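Long-range contacts in phosphoprotein (Spring viremia of carp virus, PDB 7C5Z), which probably acts as the polymerase cofactor and nucleoprotein chaperone in viral RNA replication, with this central domain forming its dimer: residues G28-Y33 with F75-L80; K49-L54 with I66-Y71; Y62-D67 with F79-P84. All coordinates share one frame; numbering follows the deposited sequence.

Contact 1 of 3, residues G28-Y33 with F75-L80; sequences GTYVRY and FLEVFL
Strands 28-33 and 76-80 run antiparallel, and Val31 and Val78 at their middle form a hydrogen-bonded pair in which each backbone N-H meets the other residue's carbonyl. Thr29 with Leu80 and Tyr33 with Leu76 repeat this doubled bond, giving a six-bond ladder; its straightest rung runs from Tyr33 N to Leu76 O over 2.8 Å.

The non-hydrogen-bonded pair of Arg32 and Glu77 carries the charge. Arg32 leaves the strand with CG anti to its backbone N (chi1 -174°) and bends at chi3, which turns the guanidinium side-on to the carboxylate. Arg32 NE and Arg32 NH2 each donate to Glu77 OE1 at 2.9 Å, both arriving from the same face of the carboxylate, well above its plane. The other carboxylate oxygen, Glu77 OE2, lies 3.4 Å from Tyr30 CD2.

Aromatic contacts flank this salt bridge. The guanidinium of Arg32 lies flat on Phe75, planes 5° apart and centres 3.8 Å apart, a stacked cation-pi pair to which Arg32 CD adds a CH-pi contact. Tyr30 and Phe79 meet obliquely, planes at 54°, with Phe79 CD1 3.4 Å above one face of the Tyr30 ring.

Apolar contact dominates the other face, where Val31 CG2 touches Leu80 CD1 at 3.9 Å. The chain's own helix 41-62 covers this face through Leu76 and Val78, and the second subunit packs on Val31, Tyr33, Val78 and Leu80; Tyr33 OH is hydrogen-bonded to Ser53 OG of the second subunit. The sheet is thus two-sided: one face meets helix and dimer partner, while on the other the stacked ring and the double grip on OE1 restrain the guanidinium's rotation and probably stabilise both charges.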
loop_
_atom_site.group_PDB
_atom_site.type_symbol
_atom_site.label_atom_id
_atom_site.label_comp_id
_atom_site.label_asym_id
_atom_site.label_seq_id
_atom_site.Cartn_x
_atom_site.Cartn_y
_atom_site.Cartn_z
ATOM N N GLY A 28 -15.540 7.894 -10.339
ATOM C CA GLY A 28 -14.435 6.962 -10.197
ATOM C C GLY A 28 -14.834 5.657 -9.540
ATOM O O GLY A 28 -16.001 5.410 -9.220
ATOM N N THR A 29 -13.825 4.818 -9.362
ATOM C CA THR A 29 -13.944 3.552 -8.658
ATOM C C THR A 29 -13.440 3.731 -7.236
ATOM O O THR A 29 -12.352 4.283 -7.021
ATOM C CB THR A 29 -13.129 2.475 -9.382
ATOM O OG1 THR A 29 -13.582 2.379 -10.748
ATOM C CG2 THR A 29 -13.296 1.133 -8.721
ATOM N N TYR A 30 -14.217 3.254 -6.276
ATOM C CA TYR A 30 -13.810 3.266 -4.879
ATOM C C TYR A 30 -13.403 1.860 -4.467
ATOM O O TYR A 30 -14.155 0.901 -4.698
ATOM C CB TYR A 30 -14.938 3.762 -3.980
ATOM C CG TYR A 30 -15.257 5.238 -4.114
ATOM C CD1 TYR A 30 -16.049 5.713 -5.154
ATOM C CD2 TYR A 30 -14.779 6.142 -3.177
ATOM C CE1 TYR A 30 -16.341 7.068 -5.261
ATOM C CE2 TYR A 30 -15.077 7.486 -3.269
ATOM C CZ TYR A 30 -15.845 7.935 -4.309
ATOM O OH TYR A 30 -16.111 9.288 -4.359
ATOM N N VAL A 31 -12.225 1.746 -3.857
ATOM C CA VAL A 31 -11.664 0.473 -3.414
ATOM C C VAL A 31 -11.558 0.544 -1.900
ATOM O O VAL A 31 -10.721 1.290 -1.376
ATOM C CB VAL A 31 -10.290 0.229 -4.045
ATOM C CG1 VAL A 31 -9.714 -1.109 -3.604
ATOM C CG2 VAL A 31 -10.400 0.347 -5.575
ATOM N N ARG A 32 -12.391 -0.217 -1.196
ATOM C CA ARG A 32 -12.453 -0.152 0.256
ATOM C C ARG A 32 -11.849 -1.402 0.877
ATOM O O ARG A 32 -12.236 -2.528 0.531
ATOM C CB ARG A 32 -13.883 0.022 0.755
ATOM C CG ARG A 32 -13.929 0.245 2.267
ATOM C CD ARG A 32 -15.330 0.628 2.744
ATOM N NE ARG A 32 -15.713 1.978 2.326
ATOM C CZ ARG A 32 -16.668 2.689 2.917
ATOM N NH1 ARG A 32 -17.319 2.189 3.958
ATOM N NH2 ARG A 32 -16.957 3.906 2.470
ATOM N N TYR A 33 -10.909 -1.199 1.795
ATOM C CA TYR A 33 -10.272 -2.263 2.576
ATOM C C TYR A 33 -10.924 -2.276 3.956
ATOM O O TYR A 33 -10.606 -1.444 4.809
ATOM C CB TYR A 33 -8.761 -2.031 2.666
ATOM C CG TYR A 33 -8.098 -2.282 1.326
ATOM C CD1 TYR A 33 -7.758 -3.573 0.940
ATOM C CD2 TYR A 33 -7.925 -1.243 0.409
ATOM C CE1 TYR A 33 -7.207 -3.821 -0.304
ATOM C CE2 TYR A 33 -7.369 -1.485 -0.844
ATOM C CZ TYR A 33 -7.021 -2.770 -1.181
ATOM O OH TYR A 33 -6.480 -3.023 -2.416
ATOM N N PHE A 75 -11.755 0.985 8.278
ATOM C CA PHE A 75 -11.465 0.755 6.867
ATOM C C PHE A 75 -10.565 1.861 6.327
ATOM O O PHE A 75 -10.434 2.936 6.918
ATOM C CB PHE A 75 -12.750 0.653 6.030
ATOM C CG PHE A 75 -13.492 1.954 5.887
ATOM C CD1 PHE A 75 -13.212 2.817 4.841
ATOM C CD2 PHE A 75 -14.482 2.294 6.794
ATOM C CE1 PHE A 75 -13.917 4.006 4.701
ATOM C CE2 PHE A 75 -15.175 3.476 6.668
ATOM C CZ PHE A 75 -14.893 4.331 5.623
ATOM N N LEU A 76 -9.932 1.568 5.195
ATOM C CA LEU A 76 -9.247 2.555 4.365
ATOM C C LEU A 76 -9.833 2.471 2.967
ATOM O O LEU A 76 -10.149 1.378 2.488
ATOM C CB LEU A 76 -7.726 2.308 4.306
ATOM C CG LEU A 76 -6.989 2.451 5.651
ATOM C CD1 LEU A 76 -5.601 1.806 5.614
ATOM C CD2 LEU A 76 -6.915 3.927 6.060
ATOM N N GLU A 77 -9.987 3.610 2.304
ATOM C CA GLU A 77 -10.653 3.631 1.007
ATOM C C GLU A 77 -9.844 4.439 0.004
ATOM O O GLU A 77 -9.438 5.567 0.295
ATOM C CB GLU A 77 -12.057 4.208 1.147
ATOM C CG GLU A 77 -12.845 4.237 -0.127
ATOM C CD GLU A 77 -14.257 4.697 0.125
ATOM O OE1 GLU A 77 -15.145 3.833 0.221
ATOM O OE2 GLU A 77 -14.475 5.927 0.249
ATOM N N VAL A 78 -9.606 3.868 -1.174
ATOM C CA VAL A 78 -8.865 4.536 -2.242
ATOM C C VAL A 78 -9.841 4.916 -3.351
ATOM O O VAL A 78 -10.702 4.111 -3.725
ATOM C CB VAL A 78 -7.733 3.648 -2.779
ATOM C CG1 VAL A 78 -7.014 4.320 -3.942
ATOM C CG2 VAL A 78 -6.732 3.349 -1.664
ATOM N N PHE A 79 -9.726 6.149 -3.854
ATOM C CA PHE A 79 -10.528 6.624 -4.979
ATOM C C PHE A 79 -9.679 6.649 -6.246
ATOM O O PHE A 79 -8.615 7.281 -6.283
ATOM C CB PHE A 79 -11.112 8.011 -4.691
ATOM C CG PHE A 79 -11.810 8.626 -5.857
ATOM C CD1 PHE A 79 -13.064 8.178 -6.246
ATOM C CD2 PHE A 79 -11.211 9.656 -6.572
ATOM C CE1 PHE A 79 -13.721 8.753 -7.323
ATOM C CE2 PHE A 79 -11.867 10.233 -7.662
ATOM C CZ PHE A 79 -13.103 9.790 -8.031
ATOM N N LEU A 80 -10.151 5.954 -7.273
ATOM C CA LEU A 80 -9.473 5.888 -8.564
ATOM C C LEU A 80 -10.334 6.590 -9.608
ATOM O O LEU A 80 -11.334 6.021 -10.067
ATOM C CB LEU A 80 -9.235 4.427 -8.962
ATOM C CG LEU A 80 -8.539 3.501 -7.952
ATOM C CD1 LEU A 80 -8.471 2.094 -8.526
ATOM C CD2 LEU A 80 -7.160 4.005 -7.661
#

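Contact 2 of 3, residues K49-L54 with I66-Y71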
loop_
_atom_site.group_PDB
_atom_site.type_symbol
_atom_site.label_atom_id
_atom_site.label_comp_id
_atom_site.label_asym_id
_atom_site.label_seq_id
_atom_site.Cartn_x
_atom_site.Cartn_y
_atom_site.Cartn_z
ATOM N N LYS A 49 -0.131 5.802 5.705
ATOM C CA LYS A 49 0.865 6.747 5.204
ATOM C C LYS A 49 1.641 6.166 4.029
ATOM O O LYS A 49 1.965 6.887 3.074
ATOM C CB LYS A 49 1.811 7.154 6.331
ATOM C CG LYS A 49 1.178 8.117 7.316
ATOM C CD LYS A 49 2.238 8.879 8.080
ATOM C CE LYS A 49 1.610 9.877 9.040
ATOM N NZ LYS A 49 0.550 10.681 8.364
HETATM N N MSE A 50 1.911 4.868 4.059
HETATM C CA MSE A 50 2.576 4.210 2.941
HETATM C C MSE A 50 1.656 4.197 1.715
HETATM O O MSE A 50 2.099 4.476 0.603
HETATM C CB MSE A 50 2.996 2.801 3.325
HETATM C CG MSE A 50 4.072 2.798 4.398
HETATM SE SE MSE A 50 4.794 1.008 4.702
HETATM C CE MSE A 50 4.953 0.455 2.827
HETATM N N MSE A 51 0.379 3.882 1.922
HETATM C CA MSE A 51 -0.571 3.914 0.807
HETATM C C MSE A 51 -0.661 5.316 0.225
HETATM O O MSE A 51 -0.637 5.485 -1.000
HETATM C CB MSE A 51 -1.946 3.417 1.253
HETATM C CG MSE A 51 -1.934 1.953 1.594
HETATM SE SE MSE A 51 -3.660 1.321 2.273
HETATM C CE MSE A 51 -4.733 1.931 0.819
ATOM N N ARG A 52 -0.762 6.331 1.086
ATOM C CA ARG A 52 -0.882 7.695 0.584
ATOM C C ARG A 52 0.345 8.093 -0.232
ATOM O O ARG A 52 0.216 8.716 -1.300
ATOM C CB ARG A 52 -1.116 8.658 1.750
ATOM C CG ARG A 52 -1.482 10.057 1.308
ATOM C CD ARG A 52 -1.648 10.984 2.499
ATOM N NE ARG A 52 -2.678 10.559 3.446
ATOM C CZ ARG A 52 -3.985 10.766 3.283
ATOM N NH1 ARG A 52 -4.442 11.370 2.192
ATOM N NH2 ARG A 52 -4.842 10.360 4.215
ATOM N N SER A 53 1.537 7.704 0.228
ATOM C CA SER A 53 2.762 8.004 -0.505
ATOM C C SER A 53 2.770 7.291 -1.852
ATOM O O SER A 53 3.057 7.894 -2.895
ATOM C CB SER A 53 3.985 7.598 0.331
ATOM O OG SER A 53 5.134 7.401 -0.488
ATOM N N LEU A 54 2.431 6.005 -1.851
ATOM C CA LEU A 54 2.484 5.229 -3.082
ATOM C C LEU A 54 1.473 5.733 -4.106
ATOM O O LEU A 54 1.806 5.880 -5.286
ATOM C CB LEU A 54 2.257 3.748 -2.782
ATOM C CG LEU A 54 2.349 2.824 -3.986
ATOM C CD1 LEU A 54 3.678 2.961 -4.725
ATOM C CD2 LEU A 54 2.155 1.386 -3.533
ATOM N N ILE A 66 -5.516 10.104 -7.964
ATOM C CA ILE A 66 -5.858 9.055 -7.002
ATOM C C ILE A 66 -5.797 9.624 -5.592
ATOM O O ILE A 66 -4.879 10.385 -5.260
ATOM C CB ILE A 66 -4.900 7.863 -7.168
ATOM C CG1 ILE A 66 -4.922 7.357 -8.617
ATOM C CG2 ILE A 66 -5.247 6.725 -6.192
ATOM C CD1 ILE A 66 -3.817 6.362 -8.915
ATOM N N ASP A 67 -6.782 9.279 -4.750
ATOM C CA ASP A 67 -6.803 9.812 -3.389
ATOM C C ASP A 67 -7.133 8.720 -2.379
ATOM O O ASP A 67 -7.628 7.645 -2.722
ATOM C CB ASP A 67 -7.808 10.955 -3.232
ATOM C CG ASP A 67 -7.423 11.921 -2.109
ATOM O OD1 ASP A 67 -6.327 11.772 -1.502
ATOM O OD2 ASP A 67 -8.230 12.839 -1.836
ATOM N N LEU A 68 -6.870 9.030 -1.115
ATOM C CA LEU A 68 -7.072 8.107 -0.011
ATOM C C LEU A 68 -8.012 8.749 0.995
ATOM O O LEU A 68 -7.862 9.936 1.317
ATOM C CB LEU A 68 -5.739 7.774 0.659
ATOM C CG LEU A 68 -5.806 6.965 1.942
ATOM C CD1 LEU A 68 -6.212 5.545 1.637
ATOM C CD2 LEU A 68 -4.447 7.039 2.643
ATOM N N PHE A 69 -8.981 7.971 1.476
ATOM C CA PHE A 69 -9.914 8.405 2.513
ATOM C C PHE A 69 -9.688 7.561 3.763
ATOM O O PHE A 69 -9.900 6.340 3.749
ATOM C CB PHE A 69 -11.362 8.312 2.015
ATOM C CG PHE A 69 -11.653 9.254 0.884
ATOM C CD1 PHE A 69 -11.981 10.573 1.149
ATOM C CD2 PHE A 69 -11.553 8.849 -0.429
ATOM C CE1 PHE A 69 -12.232 11.468 0.117
ATOM C CE2 PHE A 69 -11.807 9.742 -1.468
ATOM C CZ PHE A 69 -12.138 11.050 -1.192
ATOM N N ASP A 70 -9.244 8.217 4.832
ATOM C CA ASP A 70 -8.925 7.578 6.104
ATOM C C ASP A 70 -9.640 8.364 7.194
ATOM O O ASP A 70 -9.393 9.566 7.345
ATOM C CB ASP A 70 -7.401 7.578 6.304
ATOM C CG ASP A 70 -6.960 6.984 7.622
ATOM O OD1 ASP A 70 -7.795 6.530 8.425
ATOM O OD2 ASP A 70 -5.725 6.977 7.841
ATOM N N TYR A 71 -10.569 7.714 7.907
ATOM C CA TYR A 71 -11.304 8.358 8.996
ATOM C C TYR A 71 -10.848 7.866 10.362
ATOM O O TYR A 71 -11.554 8.081 11.356
ATOM C CB TYR A 71 -12.807 8.137 8.833
ATOM C CG TYR A 71 -13.303 8.521 7.459
ATOM C CD1 TYR A 71 -13.291 7.593 6.418
ATOM C CD2 TYR A 71 -13.758 9.812 7.188
ATOM C CE1 TYR A 71 -13.718 7.930 5.159
ATOM C CE2 TYR A 71 -14.207 10.156 5.895
ATOM C CZ TYR A 71 -14.176 9.202 4.899
ATOM O OH TYR A 71 -14.594 9.482 3.616
#
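The guanidinium of Arg52 carries Leu68 CD2 over one face, 3.6 Å above the plane and displaced toward the rim. Asp67 OD1 and Asp70 CB approach the same flat group obliquely. The Arg52 chain starts out trans to its amide nitrogen (chi1 -170°) and kinks at chi3, and the arginine side chain crosses that of Leu68 at about a right angle. Arg52 NH2 stands 3.7 Å from Leu68 CD2, and CB of the same arginine also rests near that methyl. The other branch of the leucine, Leu68 CD1, meets CE of the selenomethionine Met51 at 4.0 Å, again with the two side chains crossed. One leucine thereby presents a methyl to each of two successive helix residues.

Asp67 OD1 remains 4.2 Å from Arg52 NH1, beyond salt-bridge distance, and accepts a weak bond from Leu68 N. The carboxylate of Asp70 is held by Ser48 and the backbone of Gln72. Met51 also packs on Val78 of its own chain and on Met51 of the second subunit. Helix 41-62 and strand 67-70 are consequently joined by van der Waals contact across this pair of segments, without a hydrogen bond, while the nearby aspartates probably favour the arginine's position through longer-range electrostatics.

Contact 3 of 3, residues Y62-D67 with F79-P84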
loop_
_atom_site.group_PDB
_atom_site.type_symbol
_atom_site.label_atom_id
_atom_site.label_comp_id
_atom_site.label_asym_id
_atom_site.label_seq_id
_atom_site.Cartn_x
_atom_site.Cartn_y
_atom_site.Cartn_z
ATOM N N TYR A 62 1.262 8.558 -13.775
ATOM C CA TYR A 62 0.316 8.172 -14.812
ATOM C C TYR A 62 -0.749 9.230 -15.086
ATOM O O TYR A 62 -1.515 9.079 -16.048
ATOM C CB TYR A 62 -0.333 6.839 -14.431
ATOM C CG TYR A 62 0.645 5.678 -14.363
ATOM C CD1 TYR A 62 1.587 5.465 -15.368
ATOM C CD2 TYR A 62 0.624 4.784 -13.298
ATOM C CE1 TYR A 62 2.471 4.396 -15.309
ATOM C CE2 TYR A 62 1.504 3.712 -13.233
ATOM C CZ TYR A 62 2.436 3.523 -14.235
ATOM O OH TYR A 62 3.291 2.451 -14.168
ATOM N N GLY A 63 -0.820 10.280 -14.275
ATOM C CA GLY A 63 -1.704 11.398 -14.544
ATOM C C GLY A 63 -3.139 11.232 -14.092
ATOM O O GLY A 63 -4.060 11.677 -14.791
ATOM N N TYR A 64 -3.356 10.618 -12.923
ATOM C CA TYR A 64 -4.670 10.467 -12.319
ATOM C C TYR A 64 -4.624 10.991 -10.893
ATOM O O TYR A 64 -3.633 10.775 -10.186
ATOM C CB TYR A 64 -5.104 8.993 -12.295
ATOM C CG TYR A 64 -5.386 8.447 -13.666
ATOM C CD1 TYR A 64 -6.632 8.615 -14.253
ATOM C CD2 TYR A 64 -4.398 7.785 -14.382
ATOM C CE1 TYR A 64 -6.894 8.130 -15.525
ATOM C CE2 TYR A 64 -4.651 7.301 -15.664
ATOM C CZ TYR A 64 -5.901 7.472 -16.215
ATOM O OH TYR A 64 -6.156 6.985 -17.475
ATOM N N ASP A 65 -5.695 11.664 -10.478
ATOM C CA ASP A 65 -5.796 12.213 -9.119
ATOM C C ASP A 65 -6.328 11.144 -8.161
ATOM O O ASP A 65 -7.439 11.220 -7.637
ATOM C CB ASP A 65 -6.683 13.452 -9.111
ATOM C CG ASP A 65 -6.072 14.616 -9.872
ATOM O OD1 ASP A 65 -4.827 14.726 -9.889
ATOM O OD2 ASP A 65 -6.842 15.411 -10.456
ATOM N N ILE A 66 -5.516 10.104 -7.964
ATOM C CA ILE A 66 -5.858 9.055 -7.002
ATOM C C ILE A 66 -5.797 9.624 -5.592
ATOM O O ILE A 66 -4.879 10.385 -5.260
ATOM C CB ILE A 66 -4.900 7.863 -7.168
ATOM C CG1 ILE A 66 -4.922 7.357 -8.617
ATOM C CG2 ILE A 66 -5.247 6.725 -6.192
ATOM C CD1 ILE A 66 -3.817 6.362 -8.915
ATOM N N ASP A 67 -6.782 9.279 -4.750
ATOM C CA ASP A 67 -6.803 9.812 -3.389
ATOM C C ASP A 67 -7.133 8.720 -2.379
ATOM O O ASP A 67 -7.628 7.645 -2.722
ATOM C CB ASP A 67 -7.808 10.955 -3.232
ATOM C CG ASP A 67 -7.423 11.921 -2.109
ATOM O OD1 ASP A 67 -6.327 11.772 -1.502
ATOM O OD2 ASP A 67 -8.230 12.839 -1.836
ATOM N N PHE A 79 -9.726 6.149 -3.854
ATOM C CA PHE A 79 -10.528 6.624 -4.979
ATOM C C PHE A 79 -9.679 6.649 -6.246
ATOM O O PHE A 79 -8.615 7.281 -6.283
ATOM C CB PHE A 79 -11.112 8.011 -4.691
ATOM C CG PHE A 79 -11.810 8.626 -5.857
ATOM C CD1 PHE A 79 -13.064 8.178 -6.246
ATOM C CD2 PHE A 79 -11.211 9.656 -6.572
ATOM C CE1 PHE A 79 -13.721 8.753 -7.323
ATOM C CE2 PHE A 79 -11.867 10.233 -7.662
ATOM C CZ PHE A 79 -13.103 9.790 -8.031
ATOM N N LEU A 80 -10.151 5.954 -7.273
ATOM C CA LEU A 80 -9.473 5.888 -8.564
ATOM C C LEU A 80 -10.334 6.590 -9.608
ATOM O O LEU A 80 -11.334 6.021 -10.067
ATOM C CB LEU A 80 -9.235 4.427 -8.962
ATOM C CG LEU A 80 -8.539 3.501 -7.952
ATOM C CD1 LEU A 80 -8.471 2.094 -8.526
ATOM C CD2 LEU A 80 -7.160 4.005 -7.661
ATOM N N PRO A 81 -10.006 7.813 -10.021
ATOM C CA PRO A 81 -10.881 8.521 -10.969
ATOM C C PRO A 81 -10.929 7.840 -12.332
ATOM O O PRO A 81 -9.944 7.259 -12.798
ATOM C CB PRO A 81 -10.253 9.920 -11.068
ATOM C CG PRO A 81 -8.852 9.777 -10.555
ATOM C CD PRO A 81 -8.829 8.599 -9.609
ATOM N N HIS A 82 -12.106 7.928 -12.976
ATOM C CA HIS A 82 -12.240 7.357 -14.314
ATOM C C HIS A 82 -11.373 8.106 -15.319
ATOM O O HIS A 82 -10.795 7.496 -16.224
ATOM C CB HIS A 82 -13.693 7.392 -14.798
ATOM C CG HIS A 82 -14.656 6.601 -13.961
ATOM N ND1 HIS A 82 -14.388 5.328 -13.497
ATOM C CD2 HIS A 82 -15.912 6.892 -13.550
ATOM C CE1 HIS A 82 -15.428 4.884 -12.812
ATOM N NE2 HIS A 82 -16.369 5.812 -12.834
ATOM N N LYS A 83 -11.271 9.425 -15.170
ATOM C CA LYS A 83 -10.615 10.241 -16.187
ATOM C C LYS A 83 -9.322 10.850 -15.658
ATOM O O LYS A 83 -9.171 11.040 -14.449
ATOM C CB LYS A 83 -11.549 11.358 -16.668
ATOM C CG LYS A 83 -12.945 10.861 -17.001
ATOM C CD LYS A 83 -13.879 11.996 -17.360
ATOM C CE LYS A 83 -14.642 11.681 -18.633
ATOM N NZ LYS A 83 -15.963 12.364 -18.655
ATOM N N PRO A 84 -8.373 11.165 -16.536
ATOM C CA PRO A 84 -7.097 11.733 -16.083
ATOM C C PRO A 84 -7.270 13.146 -15.551
ATOM O O PRO A 84 -8.304 13.799 -15.725
ATOM C CB PRO A 84 -6.226 11.719 -17.345
ATOM C CG PRO A 84 -6.924 10.790 -18.299
ATOM C CD PRO A 84 -8.376 10.914 -17.987
HETATM O O HOH W 1 -7.694 12.344 -12.359
#
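Tyr64 reaches across to Pro81 and to Pro84, near the C-terminus of the modelled chain. Tyr64 CB lies 4.2 Å from Pro81 CG; with the ring's CG anti to the carbonyl carbon (chi1 -69°), the aromatic group then extends along the second proline. Tyr64 CD1 comes 3.5 Å from Lys83 O, its CE1 lies 3.8 Å from Pro84 CG, and CZ and OH follow beside that same CG. The tyrosine runs alongside Pro84 in the same direction, with Pro84 CB over one ring face. The tyrosine ring also stacks with Tyr62 of the second subunit.

A water also bridges the two backbones, accepting from Asp65 N and donating to Lys83 O. The backbone makes an inverse gamma turn about Asp65, and Asp65 O sits 3.5 Å from Pro81 CG. Toward the sheet, Ile66 CG2 packs against Leu80 CD2 at 3.6 Å, the two side chains again alongside each other. Asp67 and Phe79 then exchange backbone bonds, Phe79 N to Asp67 O at 2.8 Å. The passage from helix 41-62, through Gly63 with its positive phi, into edge strand 67-70 is a helix-to-strand connection, closing here with the first antiparallel hydrogen-bonded pair between strands 67-70 and 76-81.

Contacts 1 and 3 share Phe79 and Leu80 on strand 76-81, which lies between strands 28-33 and 67-70; contact 2 secures the latter to helix 41-62. Contact 1 is buried and built on a full backbone ladder with charged and aromatic pairs at one face. Contact 2, partly buried, relies on side chains alone, as expected where a helix covers a sheet. At the surface, contact 3 pairs strands only at its inner end and turns to proline, tyrosine and a bridging water beyond. Along strand 76-81 the regular ladder of contact 1 thus gives way in contact 3 to one bridge and irregular packing, yet all three contacts touch the second subunit.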